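Local coordinates for protein probable mannosyltransferase KTR4 (Saccharomyces cerevisiae, PDB 5A07) that is a probable glycosyltransferase of the GT-A class that binds guanosine-5'-diphosphate and a manganese ion in a shared pocket, at residues B[114-117]-B[118-122]; B[152-155]-B[156-160]; B[167-171]-B[172-176]. All coordinates share one frame; numbering follows the deposited sequence.

Contact 1: residues B[114-117]-B[118-122]; sequences SDLE and DIISS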
loop_
_atom_site.group_PDB
_atom_site.type_symbol
_atom_site.label_atom_id
_atom_site.label_comp_id
_atom_site.label_asym_id
_atom_site.label_seq_id
_atom_site.Cartn_x
_atom_site.Cartn_y
_atom_site.Cartn_z
ATOM N N SER B 114 0.969 -17.600 15.712
ATOM C CA SER B 114 1.128 -16.785 16.880
ATOM C C SER B 114 0.411 -15.440 16.749
ATOM O O SER B 114 0.328 -14.758 17.742
ATOM C CB SER B 114 2.619 -16.523 17.180
ATOM O OG SER B 114 3.199 -15.841 16.137
ATOM N N ASP B 115 -0.162 -15.102 15.572
ATOM C CA ASP B 115 -0.806 -13.776 15.406
ATOM C C ASP B 115 -2.266 -13.902 15.675
ATOM O O ASP B 115 -3.049 -12.969 15.444
ATOM C CB ASP B 115 -0.598 -13.295 13.982
ATOM C CG ASP B 115 0.802 -12.853 13.728
ATOM O OD1 ASP B 115 1.363 -12.151 14.605
ATOM O OD2 ASP B 115 1.388 -13.207 12.687
ATOM N N LEU B 116 -2.698 -15.065 16.155
ATOM C CA LEU B 116 -4.126 -15.307 16.272
ATOM C C LEU B 116 -4.941 -14.213 17.004
ATOM O O LEU B 116 -5.935 -13.691 16.478
ATOM C CB LEU B 116 -4.432 -16.661 16.952
ATOM C CG LEU B 116 -5.884 -16.885 17.169
ATOM C CD1 LEU B 116 -6.630 -17.042 15.871
ATOM C CD2 LEU B 116 -5.990 -18.191 18.010
ATOM N N GLU B 117 -4.452 -13.805 18.152
ATOM C CA GLU B 117 -5.240 -12.811 18.908
ATOM C C GLU B 117 -5.307 -11.440 18.246
ATOM O O GLU B 117 -6.365 -10.803 18.238
ATOM C CB GLU B 117 -4.656 -12.662 20.302
ATOM C CG GLU B 117 -4.818 -13.853 21.139
ATOM C CD GLU B 117 -4.155 -13.639 22.511
ATOM O OE1 GLU B 117 -2.880 -13.583 22.576
ATOM O OE2 GLU B 117 -4.964 -13.502 23.486
ATOM N N ASP B 118 -4.221 -11.049 17.637
ATOM C CA ASP B 118 -4.074 -9.722 17.007
ATOM C C ASP B 118 -4.818 -9.672 15.701
ATOM O O ASP B 118 -5.363 -8.658 15.348
ATOM C CB ASP B 118 -2.579 -9.420 16.827
ATOM C CG ASP B 118 -1.941 -8.945 18.118
ATOM O OD1 ASP B 118 -2.703 -8.679 19.092
ATOM O OD2 ASP B 118 -0.717 -8.835 18.184
ATOM N N ILE B 119 -4.834 -10.770 14.973
ATOM C CA ILE B 119 -5.642 -10.808 13.756
ATOM C C ILE B 119 -7.084 -10.882 14.050
ATOM O O ILE B 119 -7.903 -10.247 13.341
ATOM C CB ILE B 119 -5.172 -11.889 12.728
ATOM C CG1 ILE B 119 -5.662 -11.518 11.330
ATOM C CG2 ILE B 119 -5.641 -13.303 13.109
ATOM C CD1 ILE B 119 -5.128 -10.256 10.699
ATOM N N ILE B 120 -7.481 -11.578 15.112
ATOM C CA ILE B 120 -8.870 -11.521 15.523
ATOM C C ILE B 120 -9.378 -10.085 15.783
ATOM O O ILE B 120 -10.510 -9.701 15.411
ATOM C CB ILE B 120 -9.099 -12.454 16.749
ATOM C CG1 ILE B 120 -9.186 -13.912 16.260
ATOM C CG2 ILE B 120 -10.413 -12.065 17.465
ATOM C CD1 ILE B 120 -9.228 -14.920 17.415
ATOM N N SER B 121 -8.558 -9.337 16.476
ATOM C CA SER B 121 -8.859 -7.929 16.824
ATOM C C SER B 121 -9.137 -7.114 15.509
ATOM O O SER B 121 -10.192 -6.435 15.360
ATOM C CB SER B 121 -7.642 -7.375 17.561
ATOM O OG SER B 121 -7.917 -6.054 17.880
ATOM N N SER B 122 -8.282 -7.329 14.535
ATOM C CA SER B 122 -8.437 -6.672 13.222
ATOM C C SER B 122 -9.691 -7.112 12.529
ATOM O O SER B 122 -10.427 -6.274 12.005
ATOM C CB SER B 122 -7.217 -6.939 12.324
ATOM O OG SER B 122 -6.014 -6.508 12.889
HETATM O O HOH W 1 -1.624 -12.108 18.458
#
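The carboxylate of Asp118 folds back beside the peptide link from Glu117, with Asp118 OD1 3.9 Å from Glu117 C. A second carboxylate, that of Asp115, stands off from it: Asp115 OD1 and Asp118 OD2 are 5.3 Å apart, like charges that do not meet. Asp115 turns instead to Arg112, which forms a salt bridge with OD2, and the same oxygen makes a weak hydrogen bond to O2' of guanosine-5'-diphosphate. Its backbone carbonyl belongs to the helix: Asp115 O takes the N-H of Ile119 at 2.9 Å. This is the first turn of helix 116-131, the helix of a beta-alpha-beta unit between parallel strands 105-110 and 138-142. Asp115 holds the N-cap position without a side-chain cap, and the amide of Asp118 donates to a water at 2.9 Å. On another side of the turn, Leu116 CD1 meets Ile120 CD1 at 3.7 Å, the two side chains slanting across one another. Ile120 CG1 lies opposite its own carbonyl carbon (chi1 -78°), which brings it to 3.3 Å from Leu116 O. That oxygen also accepts the N-H of Ile120.

Contact 2: residues B[152-155]-B[156-160]; sequences DGIK and SILPK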
loop_
_atom_site.group_PDB
_atom_site.type_symbol
_atom_site.label_atom_id
_atom_site.label_comp_id
_atom_site.label_asym_id
_atom_site.label_seq_id
_atom_site.Cartn_x
_atom_site.Cartn_y
_atom_site.Cartn_z
ATOM N N ASP B 152 -9.929 -22.855 14.337
ATOM C CA ASP B 152 -11.107 -22.840 15.209
ATOM C C ASP B 152 -11.284 -21.449 15.866
ATOM O O ASP B 152 -12.448 -20.982 16.067
ATOM C CB ASP B 152 -10.947 -23.892 16.343
ATOM C CG ASP B 152 -11.146 -25.358 15.828
ATOM O OD1 ASP B 152 -11.833 -25.533 14.805
ATOM O OD2 ASP B 152 -10.646 -26.263 16.503
ATOM N N GLY B 153 -10.169 -20.842 16.230
ATOM C CA GLY B 153 -10.208 -19.522 16.868
ATOM C C GLY B 153 -10.833 -18.494 15.911
ATOM O O GLY B 153 -11.715 -17.715 16.265
ATOM N N ILE B 154 -10.363 -18.502 14.679
ATOM C CA ILE B 154 -10.925 -17.630 13.659
ATOM C C ILE B 154 -12.396 -17.865 13.465
ATOM O O ILE B 154 -13.247 -16.940 13.435
ATOM C CB ILE B 154 -10.176 -17.831 12.309
ATOM C CG1 ILE B 154 -8.710 -17.382 12.395
ATOM C CG2 ILE B 154 -10.894 -17.081 11.201
ATOM C CD1 ILE B 154 -8.485 -15.911 12.781
ATOM N N LYS B 155 -12.770 -19.131 13.313
ATOM C CA LYS B 155 -14.163 -19.403 13.073
ATOM C C LYS B 155 -15.042 -19.011 14.262
ATOM O O LYS B 155 -16.192 -18.628 14.065
ATOM C CB LYS B 155 -14.412 -20.867 12.682
ATOM C CG LYS B 155 -13.902 -21.131 11.276
ATOM C CD LYS B 155 -14.124 -22.584 10.869
ATOM C CE LYS B 155 -13.033 -23.445 11.449
ATOM N NZ LYS B 155 -12.968 -24.736 10.693
ATOM N N SER B 156 -14.527 -19.159 15.465
ATOM C CA SER B 156 -15.372 -18.874 16.641
ATOM C C SER B 156 -15.794 -17.395 16.685
ATOM O O SER B 156 -16.784 -17.059 17.361
ATOM C CB SER B 156 -14.610 -19.284 17.924
ATOM O OG SER B 156 -13.599 -18.355 18.221
ATOM N N ILE B 157 -15.037 -16.489 16.001
ATOM C CA ILE B 157 -15.334 -15.066 16.141
ATOM C C ILE B 157 -16.045 -14.469 14.939
ATOM O O ILE B 157 -16.307 -13.283 14.913
ATOM C CB ILE B 157 -14.081 -14.274 16.610
ATOM C CG1 ILE B 157 -12.877 -14.506 15.688
ATOM C CG2 ILE B 157 -13.715 -14.721 17.997
ATOM C CD1 ILE B 157 -12.879 -13.586 14.514
ATOM N N LEU B 158 -16.386 -15.298 13.949
ATOM C CA LEU B 158 -17.070 -14.877 12.751
ATOM C C LEU B 158 -18.429 -15.486 12.673
ATOM O O LEU B 158 -18.630 -16.545 13.217
ATOM C CB LEU B 158 -16.266 -15.319 11.519
ATOM C CG LEU B 158 -15.040 -14.440 11.165
ATOM C CD1 LEU B 158 -14.181 -15.122 10.093
ATOM C CD2 LEU B 158 -15.461 -13.056 10.709
ATOM N N PRO B 159 -19.355 -14.876 11.934
ATOM C CA PRO B 159 -20.625 -15.564 11.751
ATOM C C PRO B 159 -20.462 -16.908 11.095
ATOM O O PRO B 159 -19.488 -17.183 10.345
ATOM C CB PRO B 159 -21.403 -14.654 10.837
ATOM C CG PRO B 159 -20.801 -13.321 11.063
ATOM C CD PRO B 159 -19.345 -13.549 11.326
ATOM N N LYS B 160 -21.423 -17.784 11.375
ATOM C CA LYS B 160 -21.343 -19.159 10.867
ATOM C C LYS B 160 -21.329 -19.209 9.327
ATOM O O LYS B 160 -20.725 -20.075 8.723
ATOM C CB LYS B 160 -22.521 -19.937 11.503
ATOM C CG LYS B 160 -23.229 -20.990 10.698
ATOM C CD LYS B 160 -24.614 -21.275 11.310
ATOM C CE LYS B 160 -25.353 -22.267 10.447
ATOM N NZ LYS B 160 -24.641 -23.559 10.580
HETATM O O HOH W 2 -17.582 -18.893 11.528
#
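Ser156 reaches back to the preceding helical turn with two donors. Its amide gives a hydrogen bond to Asp152 O at 2.8 Å, and its hydroxyl gives another, Ser156 OG to Gly153 O, also 2.8 Å. The hydroxyl can do this because chi1 (75°) sets OG between the backbone N and the carbonyl carbon, folded against the helix. Ile157 follows. Its N-H binds Ile154 O at 3.2 Å, a 3-10-type i to i-3 bond where that of Ser156 was i to i-4; the donor stands well above the carbonyl plane, 59° out of it. The CG1 branch of Ile157 lies over the same oxygen, with Ile157 CG1 3.3 Å from Ile154 O, while its side chain also packs on Ile120. Leu158 N then makes a weak bond of 3.3 Å to Lys155 O, and the Leu158 side chain runs alongside that of Ile154, pointing the same way, Leu158 CD1 to Ile154 CG2 4.0 Å. Beyond it, a water lies within hydrogen-bonding distance of both Lys155 O (2.9 Å) and Pro159 O. Here helix 148-156 gives way to the loop leading into strand 164-168. The last carbonyls of the helix are thus taken up by a serine hydroxyl and by i to i-3 amide bonds, with a water nearby, while Ile154 and Leu158 continue an apolar side that faces helix 116-131 and strand 138-142.

Contact 3: residues B[167-171]-B[172-176]; sequences GTIGP and DNWNM. With GDP (guanosine-5'-diphosphate), chain F.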
loop_
_atom_site.group_PDB
_atom_site.type_symbol
_atom_site.label_atom_id
_atom_site.label_comp_id
_atom_site.label_asym_id
_atom_site.label_seq_id
_atom_site.Cartn_x
_atom_site.Cartn_y
_atom_site.Cartn_z
ATOM N N GLY B 167 -4.481 -21.405 3.716
ATOM C CA GLY B 167 -3.491 -21.972 2.822
ATOM C C GLY B 167 -2.095 -21.854 3.310
ATOM O O GLY B 167 -1.676 -20.867 3.942
ATOM N N THR B 168 -1.307 -22.867 2.968
ATOM C CA THR B 168 0.096 -22.805 3.223
ATOM C C THR B 168 0.894 -22.377 1.978
ATOM O O THR B 168 0.561 -22.717 0.927
ATOM C CB THR B 168 0.618 -24.212 3.650
ATOM O OG1 THR B 168 -0.249 -24.681 4.678
ATOM C CG2 THR B 168 2.019 -24.114 4.214
ATOM N N ILE B 169 1.973 -21.681 2.144
ATOM C CA ILE B 169 2.737 -21.218 0.984
ATOM C C ILE B 169 3.855 -22.233 0.803
ATOM O O ILE B 169 4.579 -22.504 1.743
ATOM C CB ILE B 169 3.389 -19.864 1.251
ATOM C CG1 ILE B 169 2.298 -18.809 1.570
ATOM C CG2 ILE B 169 4.260 -19.438 0.041
ATOM C CD1 ILE B 169 2.845 -17.628 2.323
ATOM N N GLY B 170 3.974 -22.759 -0.387
ATOM C CA GLY B 170 5.061 -23.731 -0.707
ATOM C C GLY B 170 6.420 -23.151 -0.462
ATOM O O GLY B 170 6.631 -21.968 -0.703
ATOM N N PRO B 171 7.379 -23.965 0.023
ATOM C CA PRO B 171 8.630 -23.414 0.490
ATOM C C PRO B 171 9.421 -22.750 -0.605
ATOM O O PRO B 171 10.111 -21.763 -0.378
ATOM C CB PRO B 171 9.396 -24.645 1.020
ATOM C CG PRO B 171 8.323 -25.642 1.343
ATOM C CD PRO B 171 7.244 -25.415 0.342
ATOM N N ASP B 172 9.291 -23.245 -1.801
ATOM C CA ASP B 172 9.936 -22.621 -2.920
ATOM C C ASP B 172 9.356 -21.243 -3.270
ATOM O O ASP B 172 9.989 -20.507 -3.966
ATOM C CB ASP B 172 9.808 -23.544 -4.127
ATOM C CG ASP B 172 10.741 -24.803 -4.004
ATOM O OD1 ASP B 172 11.652 -24.807 -3.166
ATOM O OD2 ASP B 172 10.552 -25.753 -4.777
ATOM N N ASN B 173 8.135 -20.952 -2.828
ATOM C CA ASN B 173 7.472 -19.674 -3.071
ATOM C C ASN B 173 7.625 -18.699 -1.925
ATOM O O ASN B 173 6.991 -17.641 -1.938
ATOM C CB ASN B 173 6.011 -19.906 -3.344
ATOM C CG ASN B 173 5.773 -20.697 -4.599
ATOM O OD1 ASN B 173 4.816 -21.461 -4.697
ATOM N ND2 ASN B 173 6.585 -20.500 -5.567
ATOM N N TRP B 174 8.451 -19.061 -0.938
ATOM C CA TRP B 174 8.669 -18.261 0.270
ATOM C C TRP B 174 10.157 -18.050 0.569
ATOM O O TRP B 174 10.611 -16.937 0.756
ATOM C CB TRP B 174 7.964 -18.926 1.470
ATOM C CG TRP B 174 8.164 -18.198 2.739
ATOM C CD1 TRP B 174 9.112 -18.442 3.660
ATOM C CD2 TRP B 174 7.458 -17.029 3.174
ATOM N NE1 TRP B 174 9.045 -17.528 4.643
ATOM C CE2 TRP B 174 8.010 -16.665 4.387
ATOM C CE3 TRP B 174 6.379 -16.287 2.649
ATOM C CZ2 TRP B 174 7.550 -15.571 5.128
ATOM C CZ3 TRP B 174 5.920 -15.202 3.353
ATOM C CH2 TRP B 174 6.493 -14.859 4.604
ATOM N N ASN B 175 10.929 -19.140 0.620
ATOM C CA ASN B 175 12.301 -19.079 1.103
ATOM C C ASN B 175 13.271 -18.326 0.202
ATOM O O ASN B 175 13.064 -18.194 -0.971
ATOM C CB ASN B 175 12.880 -20.503 1.271
ATOM C CG ASN B 175 12.145 -21.324 2.317
ATOM O OD1 ASN B 175 11.718 -20.826 3.304
ATOM N ND2 ASN B 175 12.074 -22.591 2.096
ATOM N N MET B 176 14.334 -17.834 0.817
ATOM C CA MET B 176 15.427 -17.236 0.070
ATOM C C MET B 176 15.798 -18.191 -1.070
ATOM O O MET B 176 16.072 -19.362 -0.816
ATOM C CB MET B 176 16.612 -17.030 0.995
ATOM C CG MET B 176 17.781 -16.321 0.304
ATOM S SD MET B 176 19.237 -16.291 1.333
ATOM C CE MET B 176 18.821 -15.170 2.633
HETATM P PB GDP F . 5.361 -4.376 9.498
HETATM O O1B GDP F . 5.997 -4.035 10.792
HETATM O O2B GDP F . 6.061 -4.104 8.295
HETATM O O3B GDP F . 3.917 -4.044 9.484
HETATM O O3A GDP F . 5.551 -5.988 9.506
HETATM P PA GDP F . 4.627 -7.164 10.035
HETATM O O1A GDP F . 5.310 -8.073 10.961
HETATM O O2A GDP F . 3.268 -6.786 10.458
HETATM O "O5'" GDP F . 4.489 -8.006 8.706
HETATM C "C5'" GDP F . 3.633 -7.773 7.580
HETATM C "C4'" GDP F . 2.564 -8.838 7.408
HETATM O "O4'" GDP F . 3.230 -10.073 7.120
HETATM C "C3'" GDP F . 1.690 -9.069 8.630
HETATM O "O3'" GDP F . 0.383 -9.509 8.186
HETATM C "C2'" GDP F . 2.446 -10.183 9.373
HETATM O "O2'" GDP F . 1.574 -10.994 10.149
HETATM C "C1'" GDP F . 2.963 -10.967 8.218
HETATM N N9 GDP F . 4.253 -11.650 8.477
HETATM C C8 GDP F . 5.465 -11.109 8.761
HETATM N N7 GDP F . 6.411 -12.129 8.862
HETATM C C5 GDP F . 5.756 -13.303 8.611
HETATM C C6 GDP F . 6.168 -14.719 8.549
HETATM O O6 GDP F . 7.406 -14.916 8.770
HETATM N N1 GDP F . 5.224 -15.634 8.291
HETATM C C2 GDP F . 3.891 -15.299 8.108
HETATM N N2 GDP F . 3.006 -16.259 7.864
HETATM N N3 GDP F . 3.459 -14.002 8.161
HETATM C C4 GDP F . 4.346 -13.006 8.345
HETATM O O HOH W 3 2.347 -21.525 -2.728
#
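Trp174 leans on Ile169 and carries its ring on to the guanine of guanosine-5'-diphosphate. Trp174 CB starts 4.0 Å from both Gly170 O and Ile169 CG2. From there CG extends away from the backbone N (chi1 179°), and chi2 of -94° sets the indole plane roughly perpendicular to the plane through CA, CB and CG, so that its six-membered ring travels past the isoleucine. Trp174 CE3 touches Ile169 CD1 at 3.8 Å, with CZ3 slightly farther from the same methyl. At the far end Trp174 CZ2 comes 3.7 Å from O6 of the nucleotide, and CH2 lies near C6 and N1 of the base; the approach is oblique. On the pyrrole side, Asn175 OD1 sits in the plane of the ring, at its edge, 3.6 Å from Trp174 CD1.

The backbone between Ile169 and Trp174 includes a short 3-10 turn after strand 164-168. Gly170 O accepts the N-H of Asn173 at 2.8 Å, while Pro171 O takes two amides: Asn175 N, at 2.9 Å, and Trp174 N, from high above the carbonyl plane. A water links Gly170 N to Asn173 OD1. Phe211 and Met208 of helix 203-214 also touch the tryptophan. Since Trp174 meets the guanine through ring carbons, it contributes van der Waals contact, whereas hydrogen bonds to the nucleotide come from other residues of the pocket, among them Tyr205, Asp143 and Asn142.

Overall arrangement
The three contacts come in series along the parallel part of the mixed sheet. Contact 1 opens helix 116-131 after strand 105-110, contact 2 closes helix 148-156 after strand 138-142, and contact 3 leaves strand 164-168. Contacts 1 and 2 have centres 12 Å apart and touch where helix 116-131 packs on helix 148-156 and the loop after it: Leu116 CD1 meets Ile154 CD1 at 3.8 Å, and Ile120 CG1 meets Ile157 CG1 at the same distance. Contact 3 stands apart, its centre 22 Å from contact 1 and 26 Å from contact 2. Even so, contacts 1 and 3 each supply a residue to one nucleotide pocket, Asp115 at the ribose and Trp174 at the base, while contact 2 lies farther out.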